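PDB 4RGI: uncharacterized protein from Yersinia pestis, which is of unknown function but belongs to the KTSC domain family and folds as a small alpha-beta sandwich. Local coordinates for residues M4-V9 with E27-E32; I17-D20 with M25-I28; Y36-V41 with R57-V62. One frame throughout, in Å; residues are numbered along the deposited sequence.

Contact 1: residues M4-V9 with E27-E32; sequences MQRQPV and EIQFRE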
HETATM    1  N   MSE A   4       9.733  -3.943   8.391  0.52 41.79           N
HETATM    2  CA  MSE A   4       9.059  -4.357   7.166  0.52 43.18           C
HETATM    3  C   MSE A   4       9.705  -3.761   5.922  0.52 38.01           C
HETATM    4  O   MSE A   4      10.148  -2.612   5.917  0.52 37.57           O
HETATM    5  CB  MSE A   4       7.573  -4.002   7.219  0.52 43.28           C
HETATM    6  CG  MSE A   4       7.254  -2.541   7.445  0.52 45.23           C
HETATM    7 SE   MSE A   4       5.966  -1.952   6.099  0.50 46.96          SE
HETATM    8  CE  MSE A   4       7.263  -1.766   4.645  0.52 25.22           C
ATOM      9  N   GLN A   5       9.757  -4.569   4.869  1.00 30.61           N
ATOM     10  CA  GLN A   5      10.384  -4.176   3.627  1.00 31.02           C
ATOM     11  C   GLN A   5       9.375  -4.210   2.498  1.00 26.55           C
ATOM     12  O   GLN A   5       8.508  -5.083   2.460  1.00 29.29           O
ATOM     13  CB  GLN A   5      11.560  -5.080   3.307  1.00 33.43           C
ATOM     14  CG  GLN A   5      12.754  -4.860   4.215  1.00 42.00           C
ATOM     15  CD  GLN A   5      13.905  -5.738   3.813  1.00 48.44           C
ATOM     16  OE1 GLN A   5      14.409  -5.630   2.693  1.00 52.50           O
ATOM     17  NE2 GLN A   5      14.312  -6.641   4.706  1.00 39.30           N
ATOM     18  N   ARG A   6       9.495  -3.259   1.581  1.00 25.56           N
ATOM     19  CA  ARG A   6       8.557  -3.176   0.480  1.00 23.13           C
ATOM     20  C   ARG A   6       8.960  -4.123  -0.643  1.00 23.01           C
ATOM     21  O   ARG A   6      10.152  -4.328  -0.904  1.00 32.34           O
ATOM     22  CB  ARG A   6       8.452  -1.740  -0.040  1.00 22.70           C
ATOM     23  CG  ARG A   6       8.026  -0.722   1.010  1.00 23.06           C
ATOM     24  CD  ARG A   6       7.703   0.606   0.365  1.00 22.71           C
ATOM     25  NE  ARG A   6       8.815   1.109  -0.434  1.00 30.91           N
ATOM     26  CZ  ARG A   6       9.704   1.996  -0.003  1.00 24.91           C
ATOM     27  NH1 ARG A   6       9.609   2.488   1.225  1.00 25.69           N
ATOM     28  NH2 ARG A   6      10.678   2.397  -0.805  1.00 27.82           N
ATOM     29  N   GLN A   7       7.956  -4.707  -1.287  1.00 21.83           N
ATOM     30  CA  GLN A   7       8.156  -5.564  -2.447  1.00 21.71           C
ATOM     31  C   GLN A   7       7.899  -4.764  -3.694  1.00 20.77           C
ATOM     32  O   GLN A   7       6.888  -4.086  -3.778  1.00 19.69           O
ATOM     33  CB  GLN A   7       7.212  -6.759  -2.430  1.00 21.86           C
ATOM     34  CG  GLN A   7       7.233  -7.593  -1.183  1.00 35.32           C
ATOM     35  CD  GLN A   7       6.259  -8.754  -1.276  1.00 61.03           C
ATOM     36  OE1 GLN A   7       5.071  -8.618  -0.962  1.00 62.81           O
ATOM     37  NE2 GLN A   7       6.755  -9.903  -1.725  1.00 65.18           N
ATOM     38  N   PRO A   8       8.794  -4.837  -4.681  1.00 21.42           N
ATOM     39  CA  PRO A   8       8.490  -4.129  -5.932  1.00 20.73           C
ATOM     40  C   PRO A   8       7.279  -4.726  -6.639  1.00 19.46           C
ATOM     41  O   PRO A   8       7.073  -5.930  -6.541  1.00 19.55           O
ATOM     42  CB  PRO A   8       9.758  -4.322  -6.765  1.00 26.07           C
ATOM     43  CG  PRO A   8      10.827  -4.602  -5.751  1.00 32.29           C
ATOM     44  CD  PRO A   8      10.163  -5.372  -4.660  1.00 23.13           C
ATOM     45  N   VAL A   9       6.478  -3.887  -7.289  1.00 18.54           N
ATOM     46  CA  VAL A   9       5.334  -4.359  -8.081  1.00 17.52           C
ATOM     47  C   VAL A   9       5.327  -3.673  -9.440  1.00 24.02           C
ATOM     48  O   VAL A   9       6.013  -2.671  -9.639  1.00 20.76           O
ATOM     49  CB  VAL A   9       3.980  -4.081  -7.373  1.00 16.56           C
ATOM     50  CG1 VAL A   9       3.894  -4.803  -6.045  1.00 16.89           C
ATOM     51  CG2 VAL A   9       3.774  -2.594  -7.169  1.00 16.47           C
ATOM     52  N   GLU A  27       2.588   0.157   3.591  1.00 10.41           N
ATOM     53  CA  GLU A  27       3.425   1.222   3.050  1.00 10.44           C
ATOM     54  C   GLU A  27       3.398   1.157   1.533  1.00 15.77           C
ATOM     55  O   GLU A  27       3.640   0.105   0.945  1.00 12.65           O
ATOM     56  CB  GLU A  27       4.856   1.109   3.579  1.00 12.78           C
ATOM     57  CG  GLU A  27       5.704   2.344   3.360  1.00 18.17           C
ATOM     58  CD  GLU A  27       7.014   2.277   4.145  1.00 25.77           C
ATOM     59  OE1 GLU A  27       7.016   2.596   5.350  1.00 26.34           O
ATOM     60  OE2 GLU A  27       8.026   1.869   3.555  1.00 24.93           O
ATOM     61  N   ILE A  28       3.083   2.282   0.905  1.00  9.50           N
ATOM     62  CA  ILE A  28       2.956   2.322  -0.544  1.00  8.91           C
ATOM     63  C   ILE A  28       3.916   3.365  -1.099  1.00 10.56           C
ATOM     64  O   ILE A  28       3.855   4.519  -0.706  1.00 12.16           O
ATOM     65  CB  ILE A  28       1.538   2.683  -0.992  1.00  7.85           C
ATOM     66  CG1 ILE A  28       0.512   1.735  -0.361  1.00  6.86           C
ATOM     67  CG2 ILE A  28       1.459   2.627  -2.528  1.00 10.01           C
ATOM     68  CD1 ILE A  28      -0.910   2.022  -0.795  1.00  8.99           C
ATOM     69  N   GLN A  29       4.803   2.956  -1.996  1.00 11.20           N
ATOM     70  CA  GLN A  29       5.642   3.924  -2.681  1.00 12.67           C
ATOM     71  C   GLN A  29       5.064   4.219  -4.071  1.00 12.43           C
ATOM     72  O   GLN A  29       4.980   3.330  -4.911  1.00 17.46           O
ATOM     73  CB  GLN A  29       7.066   3.399  -2.777  1.00 13.77           C
ATOM     74  CG  GLN A  29       7.984   4.264  -3.610  1.00 15.55           C
ATOM     75  CD  GLN A  29       9.361   3.679  -3.705  1.00 21.33           C
ATOM     76  OE1 GLN A  29       9.537   2.459  -3.727  1.00 19.61           O
ATOM     77  NE2 GLN A  29      10.362   4.552  -3.767  1.00 24.31           N
ATOM     78  N   PHE A  30       4.644   5.459  -4.293  1.00 15.11           N
ATOM     79  CA  PHE A  30       4.049   5.867  -5.566  1.00 16.79           C
ATOM     80  C   PHE A  30       5.106   6.362  -6.566  1.00 23.87           C
ATOM     81  O   PHE A  30       6.167   6.831  -6.172  1.00 26.36           O
ATOM     82  CB  PHE A  30       3.010   6.962  -5.333  1.00 17.74           C
ATOM     83  CG  PHE A  30       1.841   6.522  -4.501  1.00 14.60           C
ATOM     84  CD1 PHE A  30       1.826   6.721  -3.134  1.00 12.64           C
ATOM     85  CD2 PHE A  30       0.752   5.918  -5.096  1.00 16.36           C
ATOM     86  CE1 PHE A  30       0.741   6.312  -2.379  1.00 15.61           C
ATOM     87  CE2 PHE A  30      -0.320   5.507  -4.351  1.00 12.37           C
ATOM     88  CZ  PHE A  30      -0.329   5.698  -2.995  1.00 13.96           C
ATOM     89  N   ARG A  31       4.810   6.266  -7.858  1.00 20.81           N
ATOM     90  CA  ARG A  31       5.768   6.694  -8.875  1.00 28.90           C
ATOM     91  C   ARG A  31       6.168   8.164  -8.756  1.00 35.92           C
ATOM     92  O   ARG A  31       7.358   8.481  -8.639  1.00 43.62           O
ATOM     93  CB  ARG A  31       5.209   6.445 -10.274  1.00 31.83           C
ATOM     94  CG  ARG A  31       5.208   4.992 -10.663  1.00 33.52           C
ATOM     95  CD  ARG A  31       5.351   4.825 -12.156  1.00 32.36           C
ATOM     96  NE  ARG A  31       5.476   3.414 -12.496  1.00 32.55           N
ATOM     97  CZ  ARG A  31       6.615   2.823 -12.829  1.00 35.95           C
ATOM     98  NH1 ARG A  31       7.741   3.524 -12.883  1.00 34.39           N
ATOM     99  NH2 ARG A  31       6.625   1.529 -13.120  1.00 44.00           N
ATOM    100  N   GLU A  32       5.169   9.044  -8.785  1.00 38.43           N
ATOM    101  CA  GLU A  32       5.384  10.494  -8.813  1.00 35.05           C
ATOM    102  C   GLU A  32       5.219  11.138  -7.426  1.00 26.90           C
ATOM    103  O   GLU A  32       5.816  12.175  -7.145  1.00 39.93           O
ATOM    104  CB  GLU A  32       4.426  11.150  -9.845  1.00 35.78           C
ATOM    105  CG  GLU A  32       3.798  12.509  -9.430  1.00 60.36           C
ATOM    106  CD  GLU A  32       2.896  13.163 -10.503  1.00 51.92           C
ATOM    107  OE1 GLU A  32       3.257  14.249 -11.005  1.00 46.58           O
ATOM    108  OE2 GLU A  32       1.818  12.615 -10.820  1.00 46.68           O
TER

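Contact 2: residues I17-D20 with M25-I28; sequences IGYD and MLEI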
ATOM      1  N   ILE A  17       5.222  -2.014  -2.456  1.00 11.54           N
ATOM      2  CA  ILE A  17       4.226  -2.134  -1.394  1.00 11.55           C
ATOM      3  C   ILE A  17       4.797  -2.974  -0.292  1.00 13.44           C
ATOM      4  O   ILE A  17       5.318  -4.054  -0.561  1.00 12.76           O
ATOM      5  CB  ILE A  17       2.925  -2.793  -1.888  1.00  7.64           C
ATOM      6  CG1 ILE A  17       2.278  -1.973  -3.000  1.00 10.29           C
ATOM      7  CG2 ILE A  17       1.921  -2.960  -0.737  1.00  8.83           C
ATOM      8  CD1 ILE A  17       1.132  -2.704  -3.688  1.00  9.71           C
ATOM      9  N   GLY A  18       4.689  -2.498   0.948  1.00 11.16           N
ATOM     10  CA  GLY A  18       5.108  -3.289   2.093  1.00 11.86           C
ATOM     11  C   GLY A  18       4.016  -3.378   3.141  1.00 11.02           C
ATOM     12  O   GLY A  18       3.111  -2.556   3.159  1.00 12.92           O
ATOM     13  N   TYR A  19       4.090  -4.388   4.002  1.00 11.98           N
ATOM     14  CA  TYR A  19       3.100  -4.534   5.053  1.00 10.95           C
ATOM     15  C   TYR A  19       3.756  -5.051   6.326  1.00 16.71           C
ATOM     16  O   TYR A  19       4.574  -5.978   6.294  1.00 14.15           O
ATOM     17  CB  TYR A  19       1.974  -5.462   4.612  1.00 16.61           C
ATOM     18  CG  TYR A  19       0.863  -5.598   5.630  1.00 13.80           C
ATOM     19  CD1 TYR A  19      -0.041  -4.564   5.848  1.00 13.42           C
ATOM     20  CD2 TYR A  19       0.722  -6.754   6.377  1.00 18.74           C
ATOM     21  CE1 TYR A  19      -1.064  -4.687   6.797  1.00 15.85           C
ATOM     22  CE2 TYR A  19      -0.305  -6.891   7.314  1.00 19.87           C
ATOM     23  CZ  TYR A  19      -1.181  -5.851   7.533  1.00 16.02           C
ATOM     24  OH  TYR A  19      -2.193  -6.000   8.470  1.00 17.95           O
ATOM     25  N   ASP A  20       3.408  -4.408   7.436  1.00 13.72           N
ATOM     26  CA  ASP A  20       3.900  -4.772   8.765  1.00 21.81           C
ATOM     27  C   ASP A  20       2.739  -5.375   9.540  1.00 23.28           C
ATOM     28  O   ASP A  20       1.871  -4.651  10.014  1.00 22.64           O
ATOM     29  CB  ASP A  20       4.464  -3.522   9.456  1.00 20.74           C
ATOM     30  CG  ASP A  20       5.030  -3.797  10.836  1.00 29.39           C
ATOM     31  OD1 ASP A  20       4.938  -4.935  11.342  1.00 35.40           O
ATOM     32  OD2 ASP A  20       5.562  -2.834  11.417  1.00 31.27           O
HETATM   33  N   MSE A  25       0.278  -1.995   9.453  0.68 12.61           N
HETATM   34  CA  MSE A  25       0.637  -0.822   8.673  0.68 12.52           C
HETATM   35  C   MSE A  25       1.002  -1.185   7.247  0.68 12.55           C
HETATM   36  O   MSE A  25       1.748  -2.138   7.027  0.68 13.27           O
HETATM   37  CB  MSE A  25       1.791  -0.103   9.355  0.68 13.71           C
HETATM   38  CG  MSE A  25       2.209   1.206   8.716  0.68 24.64           C
HETATM   39 SE   MSE A  25       3.354   2.126   9.975  0.70 55.31          SE
HETATM   40  CE  MSE A  25       4.972   1.051   9.751  0.68 53.25           C
ATOM     41  N   LEU A  26       0.451  -0.443   6.285  1.00  9.54           N
ATOM     42  CA  LEU A  26       0.683  -0.683   4.873  1.00  8.59           C
ATOM     43  C   LEU A  26       1.518   0.457   4.325  1.00 11.77           C
ATOM     44  O   LEU A  26       1.195   1.604   4.573  1.00 14.67           O
ATOM     45  CB  LEU A  26      -0.644  -0.755   4.129  1.00  8.72           C
ATOM     46  CG  LEU A  26      -0.603  -0.953   2.626  1.00  9.57           C
ATOM     47  CD1 LEU A  26      -0.263  -2.399   2.288  1.00 12.50           C
ATOM     48  CD2 LEU A  26      -1.948  -0.595   2.094  1.00 10.31           C
ATOM     49  N   GLU A  27       2.588   0.157   3.591  1.00 10.41           N
ATOM     50  CA  GLU A  27       3.425   1.222   3.050  1.00 10.44           C
ATOM     51  C   GLU A  27       3.398   1.157   1.533  1.00 15.77           C
ATOM     52  O   GLU A  27       3.640   0.105   0.945  1.00 12.65           O
ATOM     53  CB  GLU A  27       4.856   1.109   3.579  1.00 12.78           C
ATOM     54  CG  GLU A  27       5.704   2.344   3.360  1.00 18.17           C
ATOM     55  CD  GLU A  27       7.014   2.277   4.145  1.00 25.77           C
ATOM     56  OE1 GLU A  27       7.016   2.596   5.350  1.00 26.34           O
ATOM     57  OE2 GLU A  27       8.026   1.869   3.555  1.00 24.93           O
ATOM     58  N   ILE A  28       3.083   2.282   0.905  1.00  9.50           N
ATOM     59  CA  ILE A  28       2.956   2.322  -0.544  1.00  8.91           C
ATOM     60  C   ILE A  28       3.916   3.365  -1.099  1.00 10.56           C
ATOM     61  O   ILE A  28       3.855   4.519  -0.706  1.00 12.16           O
ATOM     62  CB  ILE A  28       1.538   2.683  -0.992  1.00  7.85           C
ATOM     63  CG1 ILE A  28       0.512   1.735  -0.361  1.00  6.86           C
ATOM     64  CG2 ILE A  28       1.459   2.627  -2.528  1.00 10.01           C
ATOM     65  CD1 ILE A  28      -0.910   2.022  -0.795  1.00  8.99           C
TER

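Contact 3: residues Y36-V41 with R57-V62; sequences YQYLGV and RFFDGV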
ATOM      1  N   TYR A  36       3.851   6.713   1.258  1.00 10.20           N
ATOM      2  CA  TYR A  36       2.855   6.901   2.315  1.00  9.82           C
ATOM      3  C   TYR A  36       2.675   5.653   3.153  1.00 10.15           C
ATOM      4  O   TYR A  36       2.769   4.549   2.627  1.00 11.92           O
ATOM      5  CB  TYR A  36       1.496   7.257   1.716  1.00  9.79           C
ATOM      6  CG  TYR A  36       1.399   8.653   1.171  1.00 13.27           C
ATOM      7  CD1 TYR A  36       2.078   9.018   0.027  1.00 10.75           C
ATOM      8  CD2 TYR A  36       0.606   9.607   1.792  1.00 15.28           C
ATOM      9  CE1 TYR A  36       1.986  10.290  -0.476  1.00 11.55           C
ATOM     10  CE2 TYR A  36       0.524  10.892   1.303  1.00 12.76           C
ATOM     11  CZ  TYR A  36       1.207  11.225   0.171  1.00 12.99           C
ATOM     12  OH  TYR A  36       1.125  12.507  -0.324  1.00 13.63           O
ATOM     13  N   GLN A  37       2.368   5.834   4.438  1.00 10.55           N
ATOM     14  CA  GLN A  37       1.952   4.750   5.302  1.00  9.75           C
ATOM     15  C   GLN A  37       0.469   4.859   5.588  1.00 11.62           C
ATOM     16  O   GLN A  37      -0.022   5.954   5.848  1.00 13.40           O
ATOM     17  CB  GLN A  37       2.739   4.769   6.615  1.00 12.85           C
ATOM     18  CG  GLN A  37       4.211   4.514   6.408  1.00 17.83           C
ATOM     19  CD  GLN A  37       4.989   4.633   7.690  1.00 28.90           C
ATOM     20  OE1 GLN A  37       4.562   5.319   8.613  1.00 26.93           O
ATOM     21  NE2 GLN A  37       6.130   3.960   7.763  1.00 29.30           N
ATOM     22  N   TYR A  38      -0.221   3.720   5.558  1.00 11.85           N
ATOM     23  CA  TYR A  38      -1.647   3.632   5.845  1.00 10.96           C
ATOM     24  C   TYR A  38      -1.806   2.821   7.112  1.00 10.49           C
ATOM     25  O   TYR A  38      -1.248   1.735   7.229  1.00  9.95           O
ATOM     26  CB  TYR A  38      -2.414   2.984   4.689  1.00  8.46           C
ATOM     27  CG  TYR A  38      -2.492   3.898   3.490  1.00 10.74           C
ATOM     28  CD1 TYR A  38      -3.607   4.698   3.288  1.00 12.56           C
ATOM     29  CD2 TYR A  38      -1.428   4.009   2.602  1.00 14.68           C
ATOM     30  CE1 TYR A  38      -3.683   5.571   2.202  1.00 17.38           C
ATOM     31  CE2 TYR A  38      -1.491   4.881   1.513  1.00 10.85           C
ATOM     32  CZ  TYR A  38      -2.619   5.656   1.325  1.00 16.49           C
ATOM     33  OH  TYR A  38      -2.695   6.518   0.250  1.00 23.35           O
ATOM     34  N   LEU A  39      -2.557   3.351   8.065  1.00  9.86           N
ATOM     35  CA  LEU A  39      -2.570   2.774   9.400  1.00  9.94           C
ATOM     36  C   LEU A  39      -3.828   1.986   9.622  1.00 13.06           C
ATOM     37  O   LEU A  39      -4.888   2.368   9.157  1.00 14.04           O
ATOM     38  CB  LEU A  39      -2.449   3.866  10.460  1.00 13.30           C
ATOM     39  CG  LEU A  39      -1.254   4.787  10.301  1.00 22.77           C
ATOM     40  CD1 LEU A  39      -1.235   5.759  11.452  1.00 20.36           C
ATOM     41  CD2 LEU A  39      -0.012   3.962  10.307  1.00 23.47           C
ATOM     42  N   GLY A  40      -3.708   0.870  10.323  1.00 10.88           N
ATOM     43  CA  GLY A  40      -4.870   0.098  10.699  1.00 15.93           C
ATOM     44  C   GLY A  40      -5.440  -0.687   9.543  1.00 14.37           C
ATOM     45  O   GLY A  40      -6.642  -0.817   9.420  1.00 14.15           O
ATOM     46  N   VAL A  41      -4.556  -1.219   8.708  1.00 12.59           N
ATOM     47  CA  VAL A  41      -4.934  -2.006   7.543  1.00 10.59           C
ATOM     48  C   VAL A  41      -4.853  -3.488   7.871  1.00 13.32           C
ATOM     49  O   VAL A  41      -3.800  -3.965   8.292  1.00 13.04           O
ATOM     50  CB  VAL A  41      -4.005  -1.671   6.343  1.00 10.48           C
ATOM     51  CG1 VAL A  41      -4.346  -2.503   5.132  1.00 12.25           C
ATOM     52  CG2 VAL A  41      -4.114  -0.196   6.017  1.00  8.69           C
ATOM     53  N   ARG A  57      -6.229   0.256  -9.454  1.00 15.25           N
ATOM     54  CA  ARG A  57      -7.663   0.127  -9.244  1.00 12.18           C
ATOM     55  C   ARG A  57      -7.964  -0.294  -7.829  1.00 11.21           C
ATOM     56  O   ARG A  57      -8.905   0.210  -7.207  1.00 14.69           O
ATOM     57  CB  ARG A  57      -8.278  -0.885 -10.213  1.00 14.19           C
ATOM     58  CG  ARG A  57      -9.780  -1.082  -9.979  1.00 14.49           C
ATOM     59  CD  ARG A  57     -10.409  -2.113 -10.930  1.00 24.31           C
ATOM     60  NE  ARG A  57     -11.751  -2.497 -10.491  1.00 26.64           N
ATOM     61  CZ  ARG A  57     -12.862  -1.888 -10.888  1.00 36.14           C
ATOM     62  NH1 ARG A  57     -12.799  -0.870 -11.743  1.00 40.09           N
ATOM     63  NH2 ARG A  57     -14.039  -2.299 -10.430  1.00 42.88           N
ATOM     64  N   PHE A  58      -7.168  -1.228  -7.321  1.00 10.50           N
ATOM     65  CA  PHE A  58      -7.374  -1.706  -5.958  1.00 11.48           C
ATOM     66  C   PHE A  58      -7.075  -0.586  -4.972  1.00  9.53           C
ATOM     67  O   PHE A  58      -7.823  -0.374  -4.030  1.00 10.65           O
ATOM     68  CB  PHE A  58      -6.511  -2.925  -5.647  1.00 13.85           C
ATOM     69  CG  PHE A  58      -6.803  -3.535  -4.303  1.00 10.82           C
ATOM     70  CD1 PHE A  58      -6.206  -3.041  -3.154  1.00 13.17           C
ATOM     71  CD2 PHE A  58      -7.678  -4.589  -4.195  1.00 10.84           C
ATOM     72  CE1 PHE A  58      -6.480  -3.585  -1.922  1.00 15.90           C
ATOM     73  CE2 PHE A  58      -7.957  -5.142  -2.961  1.00 15.78           C
ATOM     74  CZ  PHE A  58      -7.357  -4.640  -1.825  1.00 12.53           C
ATOM     75  N   PHE A  59      -5.985   0.140  -5.189  1.00  9.43           N
ATOM     76  CA  PHE A  59      -5.698   1.273  -4.321  1.00 10.58           C
ATOM     77  C   PHE A  59      -6.869   2.249  -4.319  1.00 13.28           C
ATOM     78  O   PHE A  59      -7.336   2.682  -3.269  1.00  9.82           O
ATOM     79  CB  PHE A  59      -4.432   1.994  -4.740  1.00  9.67           C
ATOM     80  CG  PHE A  59      -4.219   3.279  -4.016  1.00 11.38           C
ATOM     81  CD1 PHE A  59      -3.911   3.285  -2.667  1.00 13.65           C
ATOM     82  CD2 PHE A  59      -4.348   4.485  -4.668  1.00 16.26           C
ATOM     83  CE1 PHE A  59      -3.717   4.473  -1.993  1.00 12.47           C
ATOM     84  CE2 PHE A  59      -4.156   5.684  -3.996  1.00 14.01           C
ATOM     85  CZ  PHE A  59      -3.844   5.684  -2.664  1.00 14.55           C
ATOM     86  N   ASP A  60      -7.361   2.590  -5.503  1.00 11.91           N
ATOM     87  CA  ASP A  60      -8.455   3.560  -5.593  1.00 14.39           C
ATOM     88  C   ASP A  60      -9.734   3.084  -4.916  1.00 19.72           C
ATOM     89  O   ASP A  60     -10.450   3.879  -4.299  1.00 18.61           O
ATOM     90  CB  ASP A  60      -8.765   3.896  -7.058  1.00 15.57           C
ATOM     91  CG  ASP A  60      -7.752   4.832  -7.670  1.00 24.11           C
ATOM     92  OD1 ASP A  60      -7.080   5.550  -6.906  1.00 31.14           O
ATOM     93  OD2 ASP A  60      -7.633   4.864  -8.915  1.00 24.31           O
ATOM     94  N   GLY A  61     -10.025   1.794  -5.016  1.00 13.98           N
ATOM     95  CA  GLY A  61     -11.299   1.280  -4.544  1.00 13.86           C
ATOM     96  C   GLY A  61     -11.340   0.843  -3.093  1.00 18.83           C
ATOM     97  O   GLY A  61     -12.410   0.848  -2.463  1.00 17.56           O
ATOM     98  N   VAL A  62     -10.184   0.467  -2.547  1.00 10.62           N
ATOM     99  CA  VAL A  62     -10.159  -0.181  -1.245  1.00 10.56           C
ATOM    100  C   VAL A  62      -9.344   0.564  -0.196  1.00 12.04           C
ATOM    101  O   VAL A  62      -9.667   0.519   0.990  1.00 13.09           O
ATOM    102  CB  VAL A  62      -9.616  -1.613  -1.382  1.00 10.27           C
ATOM    103  CG1 VAL A  62      -9.633  -2.339  -0.057  1.00 15.79           C
ATOM    104  CG2 VAL A  62     -10.432  -2.368  -2.416  1.00 15.50           C
TER

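Contact 1: residues M4-V9 with E27-E32
Gln29 OE1 is gripped by two groups, the Arg6 guanidinium and the hydroxyl of Ser16. From Arg6, NH2 lies 3.1 Å from Gln29 OE1, a weak and clearly bent bond. Ser16 OG also takes the hydrogen of Arg6 NE, so this one hydroxyl, on the strand between the two segments, steadies both the guanidinium and the amide. The stronger link across the contact is the salt bridge of Arg6 NH1 to Glu27 OE2, at 2.9 Å with an angle of 154° at the hydrogen. Glu27 OE2 lies almost within the guanidinium plane but is met on its anti side, with NH1 32° out of the carboxylate plane. The bend in the arginine chain about CG-CD (chi3 -55°) turns the guanidinium so that NH1 and NH2 address different partners, while Arg6 CD passes alongside the carboxylate, 3.4 Å from Glu27 OE2. Gln29 adds an apolar touch: its CB lies over one face of the guanidinium, 3.7 Å from Arg6 NE. Nearer the start of the Glu27 side chain, the selenomethionine Met4 brings CE to 3.9 Å from Glu27 CB, in one of two modelled conformers. The remaining carboxylate oxygen, Glu27 OE1, is bound by Gln37 NE2, so the acid has nitrogen donors from both directions across the sheet. With CA atoms of Arg6 and Glu27 7.2 Å apart, the backbones do not pair; these side chains span strand 14-20, forming a lateral polar network on one face of an antiparallel beta sheet.

Contact 2: residues I17-D20 with M25-I28
Gly18 and Glu27 exchange two backbone hydrogen bonds, each 2.8 Å, one from Gly18 N to Glu27 O and the other from Glu27 N to Gly18 O. A second hydrogen-bonded pair follows, with Asp20 N 2.8 Å from Met25 O and Met25 N 3.1 Å from Asp20 O. Between and beside them, Tyr19-Leu26 and Ile17-Ile28 are non-hydrogen-bonded pairs; the strand directions differ by 165°, as expected of a slightly twisted antiparallel hairpin. Weaker CA-H...O contacts supplement this ladder, the shortest from Ile17 CA to Glu27 O at 3.3 Å.

Apolar packing occupies the face bearing Ile17, Tyr19, Leu26 and Ile28. Leu26 CD1, reaching diagonally over the neighbouring strand, lies 3.8 Å from Ile17 CG2 and 4.2 Å from Tyr19 CD1. Side-chain carbons also lie against backbone carbonyls: Leu26 CD1 is 3.5 Å from Gly18 O, and the Tyr19 ring, with CG anti to the backbone N (chi1 -177°), puts CD1 3.2 Å from Met25 O.

Helix 43-51 backs this face: Phe49 touches Ile17 and Ile28, and His46 stacks on the Tyr19 ring, whose OH bonds to Val41 O. Helix 55-63 meets Leu26 through Ile63, while strands 7-8 and 34-39 flank the hairpin within the sheet.

Contact 3: residues Y36-V41 with R57-V62
Tyr38 OH meets the edge of the Phe59 ring, 3.2 Å from both CE1 and CZ of Phe59 and near that ring's plane. The oxygen thus straddles one bond of the ring's rim, where aromatic hydrogens would present a weakly positive border; the approach is consistent with a C-H to oxygen attraction, though the ring offers no conventional polar partner. Behind the hydroxyl, Tyr38 CZ is 3.7 Å from Phe59 CE1. The ring planes stand 76° apart with centroids separated by 5.9 Å.

Both residues bridge a wide gap, their CA atoms being 11.2 Å apart. The tyrosine spans its share by pointing from the strand toward the helix. Phe59 leaves the helix at an angle to the strand, and its ring swings back with CG anti to the backbone N (chi1 171°). This is the interior of a two-layer alpha-beta sandwich, in which helix 55-63 lies against the antiparallel sheet.

Around the pair, Ile28 of the adjacent strand touches both rings, Ile63 of the helix and Cys69 of strand 69-72 press on Tyr38, and Phe30 meets Phe59 edge-to-face. Pairing of Tyr38 with Leu26 through the backbone fixes the strand side. On the helix side, Val62 N reaches Phe58 O at 2.9 Å and Gly61 N reaches Arg57 O at 2.9 Å, holding the turns that carry Phe59.

Contacts 1 and 2 have centres 7 Å apart and share Glu27 and Ile28; both end along the chain on strand 25-30. Contact 3 opens after both have closed, with its centre 9 Å from that of contact 2 and 12 Å from that of contact 1. All three involve one antiparallel sheet, ordered 7-8, 14-20, 25-30, 34-39, 69-72. Contact 2 pairs neighbouring strands, contact 1 bridges strand 14-20 on one face, and contact 3 joins the other face to helix 55-63. The Ile28 side chain, reaching Tyr38, links the hairpin to that interior. Together they tie the N-terminal edge, sheet centre and helical layer into one compact domain.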